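Local coordinates for protein probable acetyltransferase (Pseudomonas aeruginosa PAO1, PDB 2EUI) that is of unknown physiological role but probably transfers an acyl group to an acceptor, as members of the GNAT acetyltransferase family do, at residues A15-F18 against V19-R22; A126-V129 against Y130-G134; A103-M106 against A107-T110. All blocks are in the same frame, centred on the assembly; numbering follows the deposited sequence.

The three contacts are short local contacts on three different helices, each packed against the mixed sheet of a GNAT-type fold. Along the chain they come as contact 1 on helix 11-24, contact 3 on helix 92-109 and contact 2 at the end of helix 124-131. Centres of contacts 1 and 3 lie about 25 Å apart, on opposite sides of the chain's centre; those of contacts 1 and 2 are about 21 Å apart, and those of contacts 2 and 3 about 17 Å. None touches another, yet all three send side chains to strand 76-86. Each also meets the second subunit, so each of these helices has side chains at or near the dimer interface.

Contact 1 of 3, residues A15-F18 against V19-R22; sequences APLF and VKYR
Phe18 and Arg22, one turn apart on helix 11-24 of this GNAT fold, make the dense side of an i to i+4 contact whose other side, Pro16 and Lys20, is open to solvent. On the dense side the phenyl ring has Arg22 CG over one face, and Phe18 CE2 lies 3.7 Å from Arg22 CD. Phe18 places its CG anti to the backbone N (chi1 -175°), which turns the ring toward the carbonyl side and thus alongside the next turn. An aromatic suits this place because it also packs on Phe37 and Leu38 of helix 31-44 and on Phe63. Arginine suits its own place because its methylenes serve the ring while its head reaches polar partners: NH1 bonds the carbonyl of Leu28, and NE and NH2 make weak bonds to Ser72 O and Leu73 O of the second subunit. Backbone bonds carry the turn, among them Arg22 N to Phe18 O at 3.2 Å.

The solvent side is looser. Pro16 has no N-H to give, and the helix is kinked here, but its carbonyl O still accepts Lys20 N at 3.3 Å. Lys20 bends at CG (chi2 -90°) and sends its chain back beside Pro16. Its CG meets CD1 of Leu17 at 4.1 Å, the two side chains crossing at about a right angle; Leu17 also packs on Leu60 and Tyr85. Back on the buried side, Tyr21 turns the edge of its ring to the preceding turn, with Phe18 O in the ring plane and 3.9 Å from Tyr21 CD2.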
loop_
_atom_site.group_PDB
_atom_site.type_symbol
_atom_site.label_atom_id
_atom_site.label_comp_id
_atom_site.label_asym_id
_atom_site.label_seq_id
_atom_site.Cartn_x
_atom_site.Cartn_y
_atom_site.Cartn_z
ATOM N N ALA A 15 13.184 -13.507 11.593
ATOM C CA ALA A 15 11.984 -13.725 12.399
ATOM C C ALA A 15 12.092 -13.130 13.809
ATOM O O ALA A 15 11.248 -12.338 14.226
ATOM C CB ALA A 15 11.690 -15.194 12.483
ATOM N N PRO A 16 13.136 -13.496 14.561
ATOM C CA PRO A 16 13.252 -12.936 15.908
ATOM C C PRO A 16 13.364 -11.410 15.947
ATOM O O PRO A 16 12.824 -10.759 16.852
ATOM C CB PRO A 16 14.480 -13.651 16.474
ATOM C CG PRO A 16 15.286 -13.949 15.254
ATOM C CD PRO A 16 14.252 -14.412 14.272
ATOM N N LEU A 17 14.054 -10.834 14.969
ATOM C CA LEU A 17 14.195 -9.381 14.940
ATOM C C LEU A 17 12.893 -8.704 14.525
ATOM O O LEU A 17 12.645 -7.557 14.889
ATOM C CB LEU A 17 15.309 -8.951 13.987
ATOM C CG LEU A 17 15.645 -7.473 14.203
ATOM C CD1 LEU A 17 16.117 -7.282 15.645
ATOM C CD2 LEU A 17 16.712 -7.022 13.218
ATOM N N PHE A 18 12.074 -9.421 13.760
ATOM C CA PHE A 18 10.790 -8.895 13.311
ATOM C C PHE A 18 9.850 -8.758 14.510
ATOM O O PHE A 18 9.008 -7.851 14.574
ATOM C CB PHE A 18 10.175 -9.839 12.283
ATOM C CG PHE A 18 8.911 -9.328 11.664
ATOM C CD1 PHE A 18 8.908 -8.154 10.925
ATOM C CD2 PHE A 18 7.727 -10.048 11.781
ATOM C CE1 PHE A 18 7.741 -7.706 10.307
ATOM C CE2 PHE A 18 6.552 -9.603 11.162
ATOM C CZ PHE A 18 6.558 -8.433 10.426
ATOM N N VAL A 19 10.004 -9.676 15.453
ATOM C CA VAL A 19 9.204 -9.688 16.662
ATOM C C VAL A 19 9.551 -8.474 17.523
ATOM O O VAL A 19 8.670 -7.727 17.944
ATOM C CB VAL A 19 9.460 -10.995 17.446
ATOM C CG1 VAL A 19 8.811 -10.920 18.833
ATOM C CG2 VAL A 19 8.921 -12.185 16.643
ATOM N N LYS A 20 10.848 -8.286 17.765
ATOM C CA LYS A 20 11.359 -7.170 18.560
ATOM C C LYS A 20 10.717 -5.876 18.094
ATOM O O LYS A 20 10.269 -5.053 18.902
ATOM C CB LYS A 20 12.873 -7.052 18.384
ATOM C CG LYS A 20 13.669 -8.273 18.786
ATOM C CD LYS A 20 14.071 -8.202 20.234
ATOM C CE LYS A 20 14.900 -9.404 20.593
ATOM N NZ LYS A 20 15.850 -9.696 19.488
ATOM N N TYR A 21 10.703 -5.706 16.775
ATOM C CA TYR A 21 10.120 -4.539 16.109
ATOM C C TYR A 21 8.645 -4.331 16.473
ATOM O O TYR A 21 8.241 -3.243 16.886
ATOM C CB TYR A 21 10.259 -4.711 14.596
ATOM C CG TYR A 21 9.366 -3.811 13.777
ATOM C CD1 TYR A 21 9.588 -2.439 13.725
ATOM C CD2 TYR A 21 8.296 -4.332 13.056
ATOM C CE1 TYR A 21 8.770 -1.609 12.975
ATOM C CE2 TYR A 21 7.475 -3.513 12.309
ATOM C CZ TYR A 21 7.715 -2.150 12.269
ATOM O OH TYR A 21 6.909 -1.323 11.516
ATOM N N ARG A 22 7.849 -5.385 16.310
ATOM C CA ARG A 22 6.431 -5.330 16.607
ATOM C C ARG A 22 6.222 -5.100 18.093
ATOM O O ARG A 22 5.322 -4.368 18.503
ATOM C CB ARG A 22 5.749 -6.639 16.178
ATOM C CG ARG A 22 5.793 -6.918 14.670
ATOM C CD ARG A 22 5.080 -8.213 14.298
ATOM N NE ARG A 22 3.706 -8.238 14.797
ATOM C CZ ARG A 22 3.343 -8.768 15.962
ATOM N NH1 ARG A 22 4.258 -9.322 16.744
ATOM N NH2 ARG A 22 2.079 -8.743 16.350
#

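Contact 2 of 3, residues A126-V129 against Y130-G134; sequences AQKV and YESIG
Val129 and Ser132 meet in a local contact at the C-terminal end of helix 124-131: their bond lies where this helix, in the C-terminal part of the GNAT fold, gives way to a type I turn running from Glu131 to Gly134. The last regular backbone bonds lead up to it, from Tyr130, Glu131 and Ser132 back to the carbonyls four residues earlier, with Ser132 N to Lys128 O at 3.0 Å. Serine then adds a side-chain donor. With OG held between its own backbone N and carbonyl carbon (chi1 73°), the hydroxyl folds back and Ser132 OG gives its proton to Val129 O at 2.6 Å, approaching well to the side of the C=O direction (119° at the oxygen).

The inner flank is apolar. Tyr130 swings its CG to the side of its backbone N, so the ring lies back along the helix and Tyr130 CD2 comes 3.2 Å from Ala126 O. Its side chain packs on Val117, Leu81 and Ile84 of the sheet. Beta-branched Val129 and Ile133 both pack on Leu100 of helix 92-109. On the outer flank, Glu131 packs on Tyr144 of the second subunit. Gly134 ends the turn with a positive phi of 121°, where a beta carbon would press against the carbonyl oxygen of Ile133.

Carbonyls at a helix C-terminus lack further turns to bond. Here the serine hydroxyl supplies one donor to Val129 O, while Lys128, with NZ 3.9 Å from Ser132 CB, probably brings its positive charge near the negative end of the helix dipole.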
loop_
_atom_site.group_PDB
_atom_site.type_symbol
_atom_site.label_atom_id
_atom_site.label_comp_id
_atom_site.label_asym_id
_atom_site.label_seq_id
_atom_site.Cartn_x
_atom_site.Cartn_y
_atom_site.Cartn_z
ATOM N N ALA A 126 10.112 7.878 15.331
ATOM C CA ALA A 126 9.902 7.273 14.018
ATOM C C ALA A 126 9.645 8.325 12.933
ATOM O O ALA A 126 10.266 8.304 11.862
ATOM C CB ALA A 126 8.731 6.296 14.083
ATOM N N GLN A 127 8.726 9.239 13.228
ATOM C CA GLN A 127 8.361 10.305 12.306
ATOM C C GLN A 127 9.521 11.243 12.009
ATOM O O GLN A 127 9.647 11.748 10.893
ATOM C CB GLN A 127 7.213 11.118 12.889
ATOM C CG GLN A 127 6.044 10.281 13.343
ATOM C CD GLN A 127 5.049 11.091 14.128
ATOM O OE1 GLN A 127 5.428 11.864 15.003
ATOM N NE2 GLN A 127 3.771 10.912 13.837
ATOM N N LYS A 128 10.359 11.488 13.009
ATOM C CA LYS A 128 11.495 12.381 12.834
ATOM C C LYS A 128 12.457 11.800 11.796
ATOM O O LYS A 128 12.897 12.495 10.880
ATOM C CB LYS A 128 12.221 12.576 14.167
ATOM C CG LYS A 128 13.135 13.799 14.195
ATOM C CD LYS A 128 14.391 13.569 15.036
ATOM C CE LYS A 128 15.344 12.605 14.338
ATOM N NZ LYS A 128 15.757 13.149 13.012
ATOM N N VAL A 129 12.780 10.522 11.954
ATOM C CA VAL A 129 13.673 9.825 11.040
ATOM C C VAL A 129 13.143 9.924 9.614
ATOM O O VAL A 129 13.894 10.218 8.685
ATOM C CB VAL A 129 13.787 8.347 11.418
ATOM C CG1 VAL A 129 14.676 7.615 10.424
ATOM C CG2 VAL A 129 14.324 8.225 12.825
ATOM N N TYR A 130 11.847 9.682 9.443
ATOM C CA TYR A 130 11.226 9.757 8.122
ATOM C C TYR A 130 11.385 11.141 7.499
ATOM O O TYR A 130 11.737 11.268 6.324
ATOM C CB TYR A 130 9.727 9.405 8.202
ATOM C CG TYR A 130 9.464 7.928 8.323
ATOM C CD1 TYR A 130 10.107 7.028 7.480
ATOM C CD2 TYR A 130 8.585 7.425 9.278
ATOM C CE1 TYR A 130 9.888 5.675 7.579
ATOM C CE2 TYR A 130 8.356 6.060 9.387
ATOM C CZ TYR A 130 9.012 5.192 8.530
ATOM O OH TYR A 130 8.797 3.836 8.593
ATOM N N GLU A 131 11.109 12.171 8.295
ATOM C CA GLU A 131 11.209 13.550 7.838
ATOM C C GLU A 131 12.630 13.909 7.421
ATOM O O GLU A 131 12.844 14.655 6.455
ATOM C CB GLU A 131 10.710 14.490 8.939
ATOM C CG GLU A 131 9.191 14.413 9.105
ATOM C CD GLU A 131 8.645 15.227 10.270
ATOM O OE1 GLU A 131 8.928 16.444 10.359
ATOM O OE2 GLU A 131 7.909 14.642 11.095
ATOM N N SER A 132 13.594 13.338 8.135
ATOM C CA SER A 132 14.999 13.589 7.870
ATOM C C SER A 132 15.507 12.884 6.616
ATOM O O SER A 132 16.665 13.048 6.242
ATOM C CB SER A 132 15.842 13.151 9.063
ATOM O OG SER A 132 15.907 11.741 9.128
ATOM N N ILE A 133 14.669 12.093 5.964
ATOM C CA ILE A 133 15.120 11.421 4.759
ATOM C C ILE A 133 14.269 11.821 3.567
ATOM O O ILE A 133 14.264 11.143 2.538
ATOM C CB ILE A 133 15.099 9.887 4.912
ATOM C CG1 ILE A 133 13.665 9.378 5.028
ATOM C CG2 ILE A 133 15.891 9.481 6.159
ATOM C CD1 ILE A 133 13.581 7.868 5.089
ATOM N N GLY A 134 13.545 12.930 3.713
ATOM C CA GLY A 134 12.721 13.414 2.621
ATOM C C GLY A 134 11.237 13.544 2.894
ATOM O O GLY A 134 10.677 14.627 2.741
#

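Contact 3 of 3, residues A103-M106 against A107-T110; sequences AKQM and ARET
Arg108 and Gln105 bring two flat groups together at an outer corner of helix 92-109: Gln105 NE2 stands at the edge of the guanidinium, near its plane, and the amide is turned almost perpendicular to it, at 83°. Between the side chains, Gln105 NE2 comes nearest to the methylene CD of Arg108, at 3.8 Å. Lys104 comes at the same guanidinium obliquely, with its CE 3.2 Å from Arg108 NH2. Its chain, fully extended after CG leaves anti to the backbone N (chi1 -178°), runs alongside that of Arg108 and points the same way. Long, flexible residues suit this flank, where Lys104 also packs on Leu146 and Arg108 on Ile148 of the second subunit.

The other flank faces the sheet. This helix is the crossover of a beta-alpha-beta unit, linking the parallel strands 76-86 and 112-120, and its small Ala107 lets it lie close to Trp79, Ala112 and Met115. Met106, modelled as selenomethionine, has a bent chain and touches Trp79 and Tyr50; the position of its methyl against Thr110 is doubtful. Thr110 is the first residue to leave helical angles, yet its N still bonds Met106 O at 2.9 Å. As modelled, its hydroxyl bonds Trp79 NE1, though the position of that oxygen is uncertain.

Backbone bonds such as Arg108 N to Lys104 O at 3.1 Å set the two cations one turn apart. With Lys104 NZ 3.3 Å from Arg108 NH2, the two like charges are near each other in the model, and at this surface solvent probably screens them.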
loop_
_atom_site.group_PDB
_atom_site.type_symbol
_atom_site.label_atom_id
_atom_site.label_comp_id
_atom_site.label_asym_id
_atom_site.label_seq_id
_atom_site.Cartn_x
_atom_site.Cartn_y
_atom_site.Cartn_z
ATOM N N ALA A 103 17.205 1.695 0.138
ATOM C CA ALA A 103 15.800 1.577 -0.233
ATOM C C ALA A 103 15.382 2.689 -1.186
ATOM O O ALA A 103 14.711 2.431 -2.188
ATOM C CB ALA A 103 14.916 1.603 1.013
ATOM N N LYS A 104 15.774 3.924 -0.876
ATOM C CA LYS A 104 15.418 5.053 -1.729
ATOM C C LYS A 104 16.088 4.940 -3.095
ATOM O O LYS A 104 15.475 5.241 -4.123
ATOM C CB LYS A 104 15.801 6.381 -1.074
ATOM C CG LYS A 104 15.390 7.578 -1.912
ATOM C CD LYS A 104 15.623 8.913 -1.230
ATOM C CE LYS A 104 15.362 10.042 -2.234
ATOM N NZ LYS A 104 15.626 11.413 -1.700
ATOM N N GLN A 105 17.343 4.502 -3.112
ATOM C CA GLN A 105 18.054 4.349 -4.372
ATOM C C GLN A 105 17.364 3.283 -5.206
ATOM O O GLN A 105 17.415 3.314 -6.435
ATOM C CB GLN A 105 19.517 3.972 -4.129
ATOM C CG GLN A 105 20.312 5.034 -3.362
ATOM C CD GLN A 105 20.629 6.285 -4.190
ATOM O OE1 GLN A 105 21.695 6.381 -4.819
ATOM N NE2 GLN A 105 19.702 7.246 -4.194
HETATM N N MSE A 106 16.709 2.335 -4.544
HETATM C CA MSE A 106 16.008 1.294 -5.282
HETATM C C MSE A 106 14.771 1.893 -5.939
HETATM O O MSE A 106 14.535 1.659 -7.119
HETATM C CB MSE A 106 15.617 0.137 -4.363
HETATM C CG MSE A 106 14.869 -0.991 -5.066
HETATM SE SE MSE A 106 12.956 -0.930 -4.833
HETATM C CE MSE A 106 12.513 0.075 -6.338
ATOM N N ALA A 107 13.994 2.671 -5.184
ATOM C CA ALA A 107 12.790 3.297 -5.729
ATOM C C ALA A 107 13.143 4.092 -6.986
ATOM O O ALA A 107 12.441 4.026 -8.004
ATOM C CB ALA A 107 12.144 4.213 -4.689
ATOM N N ARG A 108 14.237 4.845 -6.901
ATOM C CA ARG A 108 14.715 5.643 -8.017
ATOM C C ARG A 108 15.029 4.698 -9.162
ATOM O O ARG A 108 14.505 4.850 -10.262
ATOM C CB ARG A 108 15.979 6.420 -7.627
ATOM C CG ARG A 108 15.735 7.568 -6.656
ATOM C CD ARG A 108 16.976 8.440 -6.525
ATOM N NE ARG A 108 16.774 9.592 -5.640
ATOM C CZ ARG A 108 15.910 10.585 -5.869
ATOM N NH1 ARG A 108 15.152 10.570 -6.964
ATOM N NH2 ARG A 108 15.810 11.599 -5.009
ATOM N N GLU A 109 15.877 3.711 -8.900
ATOM C CA GLU A 109 16.247 2.748 -9.926
ATOM C C GLU A 109 15.045 2.139 -10.660
ATOM O O GLU A 109 15.144 1.787 -11.833
ATOM C CB GLU A 109 17.087 1.636 -9.304
ATOM C CG GLU A 109 18.510 2.048 -8.958
ATOM C CD GLU A 109 19.266 0.962 -8.196
ATOM O OE1 GLU A 109 19.052 -0.238 -8.500
ATOM O OE2 GLU A 109 20.079 1.317 -7.308
ATOM N N THR A 110 13.909 2.018 -9.979
ATOM C CA THR A 110 12.722 1.428 -10.600
ATOM C C THR A 110 11.707 2.446 -11.084
ATOM O O THR A 110 10.534 2.117 -11.273
ATOM C CB THR A 110 11.995 0.461 -9.650
ATOM O OG1 THR A 110 11.671 1.145 -8.432
ATOM C CG2 THR A 110 12.856 -0.753 -9.365
#